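PDB 2P4H: vestitone reductase from Medicago sativa, which catalyses the NADPH-dependent, stereospecific reduction of (3R)-vestitone to the isoflavanol DMI, the penultimate step in making the phytoalexin medicarpin. Local coordinates for residues Asp137-Ser142 with Pro287-Lys292; Val208-Lys213 with Pro268-Leu273; Glu215-Thr220 with Val254-Met259; Glu258-Leu263 with Leu273-Leu278. All blocks are in the same frame, centred on the assembly; numbering follows the deposited sequence.

Contact 1. Residues Asp137-Ser142 with Pro287-Lys292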
# COMPACT_ATOMS: atom_id res chain seq x y z
N ASP A 137 15.34 -15.15 2.72
CA ASP A 137 14.10 -15.08 3.47
C ASP A 137 13.88 -13.74 4.18
O ASP A 137 12.80 -13.49 4.70
CB ASP A 137 14.02 -16.22 4.49
CG ASP A 137 15.10 -16.13 5.55
OD1 ASP A 137 15.07 -16.94 6.50
OD2 ASP A 137 15.98 -15.26 5.42
N VAL A 138 14.91 -12.90 4.20
CA VAL A 138 14.80 -11.58 4.82
C VAL A 138 15.40 -10.55 3.86
O VAL A 138 16.55 -10.68 3.44
CB VAL A 138 15.56 -11.50 6.17
CG1 VAL A 138 15.36 -10.11 6.79
CG2 VAL A 138 15.06 -12.57 7.11
N LEU A 139 14.61 -9.53 3.53
CA LEU A 139 15.06 -8.49 2.61
C LEU A 139 15.02 -7.12 3.28
O LEU A 139 14.31 -6.91 4.26
CB LEU A 139 14.15 -8.45 1.38
CG LEU A 139 14.01 -9.73 0.56
CD1 LEU A 139 13.02 -9.51 -0.57
CD2 LEU A 139 15.36 -10.14 0.01
N ASP A 140 15.82 -6.19 2.75
CA ASP A 140 15.80 -4.83 3.26
C ASP A 140 15.72 -3.84 2.10
O ASP A 140 15.50 -4.24 0.95
CB ASP A 140 17.00 -4.52 4.18
CG ASP A 140 18.34 -4.58 3.47
OD1 ASP A 140 18.38 -4.47 2.23
OD2 ASP A 140 19.36 -4.70 4.18
N GLU A 141 15.89 -2.56 2.38
CA GLU A 141 15.77 -1.53 1.36
C GLU A 141 16.82 -1.53 0.25
O GLU A 141 16.72 -0.75 -0.70
CB GLU A 141 15.71 -0.15 2.04
CG GLU A 141 14.44 0.09 2.87
CD GLU A 141 14.47 -0.56 4.25
OE1 GLU A 141 15.50 -1.14 4.65
OE2 GLU A 141 13.43 -0.48 4.96
N SER A 142 17.82 -2.41 0.36
CA SER A 142 18.84 -2.49 -0.68
C SER A 142 18.47 -3.53 -1.73
O SER A 142 19.10 -3.61 -2.79
CB SER A 142 20.20 -2.87 -0.07
OG SER A 142 20.21 -4.21 0.37
N PRO A 287 9.22 -13.46 1.56
CA PRO A 287 10.27 -12.97 2.44
C PRO A 287 9.79 -11.96 3.47
O PRO A 287 8.80 -11.26 3.25
CB PRO A 287 11.27 -12.36 1.47
CG PRO A 287 10.38 -11.81 0.40
CD PRO A 287 9.38 -12.92 0.20
N ASP A 288 10.50 -11.90 4.58
CA ASP A 288 10.22 -10.94 5.64
C ASP A 288 10.86 -9.64 5.15
O ASP A 288 12.06 -9.62 4.84
CB ASP A 288 10.86 -11.43 6.95
CG ASP A 288 10.65 -10.47 8.11
OD1 ASP A 288 9.79 -9.57 8.02
OD2 ASP A 288 11.35 -10.64 9.14
N LEU A 289 10.08 -8.58 5.04
CA LEU A 289 10.61 -7.29 4.61
C LEU A 289 10.99 -6.54 5.88
O LEU A 289 10.16 -5.85 6.49
CB LEU A 289 9.56 -6.53 3.78
CG LEU A 289 8.90 -7.35 2.66
CD1 LEU A 289 7.93 -6.47 1.88
CD2 LEU A 289 9.96 -7.93 1.73
N ASN A 290 12.25 -6.70 6.28
CA ASN A 290 12.81 -6.10 7.50
C ASN A 290 12.44 -4.62 7.61
O ASN A 290 12.82 -3.82 6.76
CB ASN A 290 14.33 -6.28 7.49
CG ASN A 290 14.96 -6.07 8.85
OD1 ASN A 290 16.13 -6.40 9.05
ND2 ASN A 290 14.20 -5.51 9.79
N THR A 291 11.72 -4.28 8.66
CA THR A 291 11.25 -2.92 8.87
C THR A 291 12.04 -2.16 9.94
O THR A 291 11.60 -1.14 10.48
CB THR A 291 9.72 -2.99 9.14
OG1 THR A 291 9.10 -3.54 7.97
CG2 THR A 291 9.11 -1.64 9.41
N LYS A 292 13.26 -2.63 10.19
CA LYS A 292 14.14 -2.00 11.16
C LYS A 292 14.47 -0.55 10.80
O LYS A 292 14.54 0.31 11.68
CB LYS A 292 15.44 -2.82 11.28
CG LYS A 292 16.49 -2.20 12.20
CD LYS A 292 17.67 -3.15 12.36
CE LYS A 292 18.77 -2.54 13.21
NZ LYS A 292 19.38 -1.34 12.55
O HOH W 1 15.00 -2.20 7.23
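Backbone bonding pairs Val138 with Asp288 and Leu139 with Leu289 in a short parallel ladder. Asp288 is gripped at both backbone polar atoms: its N gives to Asp137 O at 2.8 Å, and its O accepts from Leu139 N at 2.9 Å. The ladder continues where Asn290 N reaches Leu139 O, also at 2.9 Å but with a more bent N-H...O angle of 136°.

Apolar packing falls on the face that carries Leu139 and Leu289. Leu139 CD1 lies 3.6 Å from Pro287 CG, the leucine crossing the proline ring at a slant, and it meets Leu289 CD2 at 4.1 Å. On the other face Val138 CG1, anti to its own N (chi1 -178°), comes within 4.0 Å of Asn290 CB.

Water adds a bridge, donating to Glu141 OE1 and Asn290 O at 2.8 Å each. A bend at chi2 brings the Glu141 carboxylate to this water, while OE2 accepts from Asn248 N.

The two strands form a small parallel sheet apart from the seven-stranded one of the Rossmann fold, whose edge strand 245-248 lies beside them through Asn248, which touches Leu289 and Thr291; His223 of strand 219-226 bonds to Pro287 O.

Contact 2. Residues Val208-Lys213 with Pro268-Leu273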
# COMPACT_ATOMS: atom_id res chain seq x y z
N VAL A 208 -7.88 -16.08 3.40
CA VAL A 208 -8.13 -17.33 2.69
C VAL A 208 -8.60 -18.47 3.61
O VAL A 208 -9.43 -19.29 3.20
CB VAL A 208 -6.87 -17.77 1.89
CG1 VAL A 208 -5.70 -18.01 2.83
CG2 VAL A 208 -7.18 -19.01 1.07
N LEU A 209 -8.09 -18.53 4.84
CA LEU A 209 -8.49 -19.61 5.74
C LEU A 209 -9.93 -19.49 6.25
O LEU A 209 -10.52 -20.49 6.67
CB LEU A 209 -7.52 -19.72 6.92
CG LEU A 209 -6.09 -20.15 6.60
CD1 LEU A 209 -5.33 -20.33 7.92
CD2 LEU A 209 -6.07 -21.44 5.80
N VAL A 210 -10.50 -18.29 6.22
CA VAL A 210 -11.88 -18.12 6.69
C VAL A 210 -12.86 -17.76 5.57
O VAL A 210 -14.07 -17.93 5.73
CB VAL A 210 -11.99 -17.03 7.78
CG1 VAL A 210 -11.19 -17.44 9.01
CG2 VAL A 210 -11.51 -15.70 7.25
N LEU A 211 -12.33 -17.28 4.44
CA LEU A 211 -13.14 -16.88 3.30
C LEU A 211 -13.05 -17.84 2.12
O LEU A 211 -14.00 -17.98 1.34
CB LEU A 211 -12.73 -15.48 2.81
CG LEU A 211 -13.21 -14.26 3.58
CD1 LEU A 211 -12.52 -13.01 3.05
CD2 LEU A 211 -14.71 -14.13 3.43
N GLY A 212 -11.90 -18.48 1.97
CA GLY A 212 -11.71 -19.39 0.86
C GLY A 212 -11.58 -20.85 1.24
O GLY A 212 -11.80 -21.24 2.39
N LYS A 213 -11.23 -21.67 0.25
CA LYS A 213 -11.05 -23.09 0.46
C LYS A 213 -9.59 -23.47 0.25
O LYS A 213 -8.80 -22.66 -0.22
CB LYS A 213 -11.94 -23.88 -0.50
CG LYS A 213 -13.43 -23.65 -0.27
CD LYS A 213 -14.27 -24.38 -1.30
CE LYS A 213 -14.02 -23.85 -2.71
NZ LYS A 213 -14.87 -24.53 -3.72
N PRO A 268 -13.58 -19.59 16.63
CA PRO A 268 -14.03 -20.99 16.58
C PRO A 268 -15.28 -21.20 15.73
O PRO A 268 -15.60 -22.33 15.35
CB PRO A 268 -14.25 -21.33 18.05
CG PRO A 268 -14.66 -20.02 18.63
CD PRO A 268 -13.68 -19.06 17.99
N GLU A 269 -15.98 -20.11 15.42
CA GLU A 269 -17.20 -20.19 14.61
C GLU A 269 -16.94 -20.55 13.15
O GLU A 269 -17.86 -20.93 12.43
CB GLU A 269 -17.96 -18.86 14.67
CG GLU A 269 -17.14 -17.65 14.21
CD GLU A 269 -16.47 -16.92 15.37
OE1 GLU A 269 -15.99 -17.59 16.30
OE2 GLU A 269 -16.43 -15.68 15.33
N TYR A 270 -15.69 -20.43 12.71
CA TYR A 270 -15.35 -20.76 11.33
C TYR A 270 -14.64 -22.09 11.20
O TYR A 270 -13.90 -22.51 12.09
CB TYR A 270 -14.45 -19.67 10.73
CG TYR A 270 -15.06 -18.29 10.72
CD1 TYR A 270 -16.29 -18.06 10.12
CD2 TYR A 270 -14.40 -17.22 11.32
CE1 TYR A 270 -16.86 -16.79 10.12
CE2 TYR A 270 -14.96 -15.94 11.32
CZ TYR A 270 -16.19 -15.74 10.72
OH TYR A 270 -16.76 -14.49 10.74
N GLN A 271 -14.88 -22.77 10.08
CA GLN A 271 -14.22 -24.03 9.79
C GLN A 271 -12.87 -23.63 9.21
O GLN A 271 -12.79 -23.15 8.08
CB GLN A 271 -15.03 -24.85 8.78
CG GLN A 271 -16.16 -25.68 9.38
CD GLN A 271 -17.07 -24.88 10.29
OE1 GLN A 271 -16.66 -24.40 11.34
NE2 GLN A 271 -18.33 -24.72 9.87
N ILE A 272 -11.82 -23.81 9.99
CA ILE A 272 -10.47 -23.44 9.58
C ILE A 272 -9.54 -24.63 9.50
O ILE A 272 -9.49 -25.45 10.41
CB ILE A 272 -9.88 -22.40 10.56
CG1 ILE A 272 -10.74 -21.14 10.57
CG2 ILE A 272 -8.44 -22.08 10.19
CD1 ILE A 272 -10.35 -20.13 11.63
N LEU A 273 -8.79 -24.71 8.41
CA LEU A 273 -7.83 -25.80 8.23
C LEU A 273 -6.86 -25.77 9.40
O LEU A 273 -6.32 -24.71 9.74
CB LEU A 273 -7.06 -25.63 6.92
CG LEU A 273 -7.85 -25.86 5.63
CD1 LEU A 273 -7.06 -25.35 4.44
CD2 LEU A 273 -8.14 -27.35 5.48
O HOH W 2 -9.52 -23.00 6.16
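Val210 presents a single methyl, CG1, to two side chains of the 268-273 loop. Val210 CG1 sits 3.8 Å from Ile272 CD1 and 4.0 Å from Tyr270 CD2. The valine and the isoleucine run side by side and point the same way, whereas the tyrosine ring is met at a slant. With CG1 set anti to the carbonyl carbon (chi1 -63°), one branch of Val210 serves both neighbours.

One residue earlier in helix 208-211, Leu209 spreads over the next part of the loop. Leu209 CB lies 4.1 Å from Ile272 CG2, and Leu209 CD2 ends 4.3 Å from Leu273 CD1, a looser approach. These are all van der Waals contacts; the polar link between the two backbones runs through a water. That water donates to Leu209 O at 2.7 Å and accepts from Leu273 N at 2.9 Å, so it serves a helix carbonyl and a loop amide together.

Further out, several groups position these residues. Glu269 CG rests 3.8 Å above the centre of the Tyr270 ring, and Ile313 and Lys317 of helix 305-319 also touch that tyrosine. Ile272 leans on Leu263 and Ser264 of helix 256-266, and Leu209 on Met259 and Ser260 of the same helix. Gly212 N, bonded to Val208 O, closes the final turn of the short helix.

The arrangement is hydrophobic helix-to-loop packing near the surface, away from the residues predicted to bind NADP(+): helix 208-211 lies against the chain between helix 256-266 and strand 284-285, all outside the seven-stranded Rossmann sheet of this epimerase/dehydratase-family reductase.

Contact 3. Residues Glu215-Thr220 with Val254-Met259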
# COMPACT_ATOMS: atom_id res chain seq x y z
N GLU A 215 -8.23 -25.10 -1.97
CA GLU A 215 -7.82 -24.94 -3.36
C GLU A 215 -7.39 -23.52 -3.71
O GLU A 215 -6.71 -23.30 -4.71
CB GLU A 215 -8.96 -25.35 -4.30
CG GLU A 215 -9.44 -26.78 -4.15
CD GLU A 215 -10.50 -26.94 -3.08
OE1 GLU A 215 -10.22 -26.65 -1.89
OE2 GLU A 215 -11.63 -27.36 -3.42
N GLN A 216 -7.77 -22.55 -2.88
CA GLN A 216 -7.40 -21.16 -3.12
C GLN A 216 -6.11 -20.75 -2.44
O GLN A 216 -5.73 -19.58 -2.47
CB GLN A 216 -8.54 -20.24 -2.69
CG GLN A 216 -9.77 -20.32 -3.57
CD GLN A 216 -10.89 -19.41 -3.11
OE1 GLN A 216 -11.44 -19.58 -2.02
NE2 GLN A 216 -11.22 -18.42 -3.93
N ILE A 217 -5.42 -21.70 -1.81
CA ILE A 217 -4.17 -21.39 -1.13
C ILE A 217 -3.00 -21.29 -2.11
O ILE A 217 -2.72 -22.23 -2.87
CB ILE A 217 -3.84 -22.45 -0.05
CG1 ILE A 217 -4.86 -22.37 1.08
CG2 ILE A 217 -2.43 -22.23 0.49
CD1 ILE A 217 -4.69 -23.44 2.15
N GLY A 218 -2.34 -20.14 -2.09
CA GLY A 218 -1.19 -19.92 -2.95
C GLY A 218 -0.02 -19.54 -2.06
O GLY A 218 0.94 -20.29 -1.91
N VAL A 219 -0.12 -18.37 -1.44
CA VAL A 219 0.91 -17.89 -0.53
C VAL A 219 0.79 -18.65 0.80
O VAL A 219 -0.31 -18.81 1.34
CB VAL A 219 0.74 -16.38 -0.27
CG1 VAL A 219 1.63 -15.93 0.87
CG2 VAL A 219 1.07 -15.60 -1.54
N THR A 220 1.92 -19.14 1.31
CA THR A 220 1.93 -19.88 2.56
C THR A 220 2.70 -19.19 3.69
O THR A 220 2.80 -19.71 4.79
CB THR A 220 2.45 -21.31 2.35
OG1 THR A 220 3.66 -21.28 1.60
CG2 THR A 220 1.40 -22.14 1.61
N VAL A 254 4.02 -13.79 8.59
CA VAL A 254 3.10 -14.81 9.09
C VAL A 254 2.94 -16.11 8.32
O VAL A 254 2.32 -16.14 7.26
CB VAL A 254 1.69 -14.17 9.21
CG1 VAL A 254 0.75 -15.09 9.97
CG2 VAL A 254 1.79 -12.80 9.89
N PRO A 255 3.50 -17.20 8.85
CA PRO A 255 3.37 -18.49 8.17
C PRO A 255 1.89 -18.88 8.23
O PRO A 255 1.21 -18.57 9.21
CB PRO A 255 4.23 -19.43 9.02
CG PRO A 255 5.28 -18.51 9.57
CD PRO A 255 4.48 -17.29 9.96
N ILE A 256 1.40 -19.56 7.21
CA ILE A 256 -0.01 -19.94 7.19
C ILE A 256 -0.36 -20.86 8.37
O ILE A 256 -1.50 -20.87 8.83
CB ILE A 256 -0.37 -20.60 5.83
CG1 ILE A 256 -1.89 -20.65 5.66
CG2 ILE A 256 0.26 -21.97 5.71
CD1 ILE A 256 -2.33 -20.93 4.23
N GLU A 257 0.62 -21.60 8.88
CA GLU A 257 0.40 -22.49 10.02
C GLU A 257 0.13 -21.67 11.28
O GLU A 257 -0.73 -22.03 12.09
CB GLU A 257 1.61 -23.39 10.24
CG GLU A 257 1.90 -24.37 9.10
CD GLU A 257 2.72 -23.77 7.96
OE1 GLU A 257 3.02 -24.50 7.00
OE2 GLU A 257 3.08 -22.57 8.02
N GLU A 258 0.86 -20.57 11.46
CA GLU A 258 0.65 -19.72 12.62
C GLU A 258 -0.67 -18.98 12.45
O GLU A 258 -1.38 -18.71 13.42
CB GLU A 258 1.83 -18.75 12.78
CG GLU A 258 3.13 -19.47 13.08
CD GLU A 258 4.30 -18.54 13.34
OE1 GLU A 258 5.44 -19.04 13.43
OE2 GLU A 258 4.08 -17.31 13.45
N MET A 259 -0.99 -18.67 11.20
CA MET A 259 -2.24 -18.00 10.87
C MET A 259 -3.39 -18.91 11.32
O MET A 259 -4.35 -18.47 11.96
CB MET A 259 -2.28 -17.79 9.35
CG MET A 259 -3.51 -17.12 8.80
SD MET A 259 -3.39 -17.04 6.99
CE MET A 259 -2.84 -15.36 6.74
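Thr220 O accepts the backbone N-H of Ile256 at 2.8 Å, the one hydrogen bond between 215-220 and 254-259. The N-H points fairly well at its acceptor, with an angle of 159°, yet the donor stands 44° above the carbonyl plane. Ile256 is the first residue of helix 256-266, directly after Pro255 in the N-cap position, so an amide of the first helical turn finds its acceptor in another part of the chain. Pro255 O in turn receives Met259 N, and the helix proper begins there.

The side chain of Ile256 lies against the same carbonyl oxygen with CB and CG2. Ile256 CB and CG2 are both 3.5 Å from Thr220 O, and Ile256 CG2 also faces Thr220 CB at 4.1 Å. The other branch leads elsewhere: CG1 is anti to the backbone N (chi1 -165°), and the extended chain carries CD1 to Ile217. There Ile256 CD1 meets CG2 and CD1 of Ile217, each at 4.0 Å, as the two isoleucines cross.

Beyond the pair, Ile256 and Met259 both rest on Leu209 of helix 208-211, and Ile217 touches Leu273 and Leu278. Glu257 turns its carboxylate to Arg285, with which it forms a salt bridge, and the backbones of Gly218 and Thr220 bond with Ala284.

The chemistry thus divides in two. A directional backbone bond sets the start of the helix against the corner at Thr220, with Ile256 CB and CG2 beside its acceptor; the other half is the non-directional methyl packing of Ile217 on Ile256.

Contact 4. Residues Glu258-Leu263 with Leu273-Leu278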
# COMPACT_ATOMS: atom_id res chain seq x y z
N GLU A 258 0.86 -20.57 11.46
CA GLU A 258 0.65 -19.72 12.62
C GLU A 258 -0.67 -18.98 12.45
O GLU A 258 -1.38 -18.71 13.42
CB GLU A 258 1.83 -18.75 12.78
CG GLU A 258 3.13 -19.47 13.08
CD GLU A 258 4.30 -18.54 13.34
OE1 GLU A 258 5.44 -19.04 13.43
OE2 GLU A 258 4.08 -17.31 13.45
N MET A 259 -0.99 -18.67 11.20
CA MET A 259 -2.24 -18.00 10.87
C MET A 259 -3.39 -18.91 11.32
O MET A 259 -4.35 -18.47 11.96
CB MET A 259 -2.28 -17.79 9.35
CG MET A 259 -3.51 -17.12 8.80
SD MET A 259 -3.39 -17.04 6.99
CE MET A 259 -2.84 -15.36 6.74
N SER A 260 -3.28 -20.20 11.01
CA SER A 260 -4.29 -21.17 11.40
C SER A 260 -4.47 -21.24 12.92
O SER A 260 -5.59 -21.27 13.42
CB SER A 260 -3.92 -22.56 10.88
OG SER A 260 -4.78 -23.55 11.43
N GLN A 261 -3.36 -21.28 13.65
CA GLN A 261 -3.46 -21.35 15.10
C GLN A 261 -4.14 -20.11 15.69
O GLN A 261 -4.99 -20.22 16.56
CB GLN A 261 -2.08 -21.55 15.73
CG GLN A 261 -1.44 -22.87 15.33
CD GLN A 261 -0.16 -23.17 16.08
OE1 GLN A 261 0.68 -22.28 16.26
NE2 GLN A 261 0.01 -24.41 16.51
N LEU A 262 -3.77 -18.94 15.19
CA LEU A 262 -4.36 -17.70 15.68
C LEU A 262 -5.86 -17.64 15.39
O LEU A 262 -6.67 -17.42 16.29
CB LEU A 262 -3.66 -16.49 15.05
CG LEU A 262 -4.13 -15.08 15.44
CD1 LEU A 262 -3.10 -14.07 14.96
CD2 LEU A 262 -5.49 -14.76 14.84
N LEU A 263 -6.23 -17.83 14.13
CA LEU A 263 -7.63 -17.76 13.74
C LEU A 263 -8.51 -18.86 14.34
O LEU A 263 -9.67 -18.62 14.67
CB LEU A 263 -7.74 -17.76 12.22
CG LEU A 263 -7.01 -16.60 11.53
CD1 LEU A 263 -7.14 -16.73 10.02
CD2 LEU A 263 -7.60 -15.27 12.00
N LEU A 273 -8.79 -24.71 8.41
CA LEU A 273 -7.83 -25.80 8.23
C LEU A 273 -6.86 -25.77 9.40
O LEU A 273 -6.32 -24.71 9.74
CB LEU A 273 -7.06 -25.63 6.92
CG LEU A 273 -7.85 -25.86 5.63
CD1 LEU A 273 -7.06 -25.35 4.44
CD2 LEU A 273 -8.14 -27.35 5.48
N THR A 274 -6.63 -26.92 10.00
CA THR A 274 -5.72 -27.02 11.13
C THR A 274 -4.27 -27.14 10.68
O THR A 274 -3.97 -27.38 9.51
CB THR A 274 -6.02 -28.27 11.98
OG1 THR A 274 -5.79 -29.44 11.19
CG2 THR A 274 -7.47 -28.26 12.46
N VAL A 275 -3.36 -26.98 11.63
CA VAL A 275 -1.94 -27.12 11.34
C VAL A 275 -1.71 -28.51 10.74
O VAL A 275 -0.97 -28.65 9.77
CB VAL A 275 -1.11 -26.94 12.63
CG1 VAL A 275 0.29 -27.52 12.46
CG2 VAL A 275 -1.02 -25.45 12.98
N ASP A 276 -2.36 -29.53 11.29
CA ASP A 276 -2.17 -30.88 10.76
C ASP A 276 -2.67 -30.99 9.32
O ASP A 276 -2.02 -31.63 8.48
CB ASP A 276 -2.89 -31.91 11.63
CG ASP A 276 -2.44 -33.33 11.33
OD1 ASP A 276 -1.23 -33.59 11.40
OD2 ASP A 276 -3.30 -34.18 11.02
N GLU A 277 -3.81 -30.37 9.02
CA GLU A 277 -4.36 -30.42 7.67
C GLU A 277 -3.50 -29.62 6.70
O GLU A 277 -3.55 -29.85 5.48
CB GLU A 277 -5.80 -29.89 7.68
CG GLU A 277 -6.76 -30.79 8.46
CD GLU A 277 -8.16 -30.23 8.56
OE1 GLU A 277 -8.32 -29.05 8.92
OE2 GLU A 277 -9.11 -30.99 8.28
N LEU A 278 -2.70 -28.70 7.22
CA LEU A 278 -1.82 -27.87 6.40
C LEU A 278 -0.43 -28.47 6.23
O LEU A 278 0.43 -27.88 5.57
CB LEU A 278 -1.70 -26.46 6.99
CG LEU A 278 -2.97 -25.61 6.92
CD1 LEU A 278 -2.85 -24.40 7.83
CD2 LEU A 278 -3.19 -25.18 5.47
O HOH W 3 -4.43 -25.15 13.73
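Ser260, on helix 256-266, ties that helix to the chain that returns past it, where Thr274 forms an ST motif: Thr274 OG1 accepts from Glu277 N at 3.1 Å. A reciprocal bond runs from Thr274 N to Glu277 OE1 at 2.9 Å, on the carboxylate's anti lone pair. These two bonds hold the turn that the serine meets.

Ser260 OG, anti to its backbone N (chi1 171°), donates to Leu273 O over 2.6 Å and meets that oxygen in the carbonyl plane. The same hydroxyl, Ser260 OG, accepts from a water at 2.8 Å, and that water is itself the acceptor for Val275 N at 3.0 Å. Leu273 O is therefore bound directly and the Val275 amide through the water, so that one serine side chain serves two successive parts of the returning backbone. Ser260 CB has an apolar neighbour as well, Leu278 CD1 at 3.7 Å; this leucine also rests on Ile217.

Gln261 follows with a different kind of contact. Its chain runs extended past CG and slants across Val275. Its CG comes nearest to the valine methyl CG2, with the amide CD and NE2 a little farther from the same methyl.

Helix and returning chain are thus joined by the Ser260 hydroxyl, bonded both directly and through water, and by apolar packing, in which Val275 CG2 lies 3.5 Å from Gln261 CG.

Contacts 2, 3 and 4 form one continuous cluster, with centres 9 to 11 Å apart. Leu209 of contact 2 bears on helix 256-266, where its CD1 is 3.8 Å from Met259 CG, a residue that contacts 3 and 4 share. Leu273 belongs to both contacts 2 and 4, and its CD1 reaches Ile217 CD1 of contact 3 at 3.8 Å. Contact 1 stands apart: its nearest atoms are about 7 Å from contact 3 and about 16 Å from contact 2. Tyr160 probably binds NADP(+); the Leu289 side chain of contact 1 lies about 11 Å from that of Tyr160, and Val219 of contact 3 about 12 Å, whereas contacts 2 and 4 lie away from the predicted cofactor-binding residues.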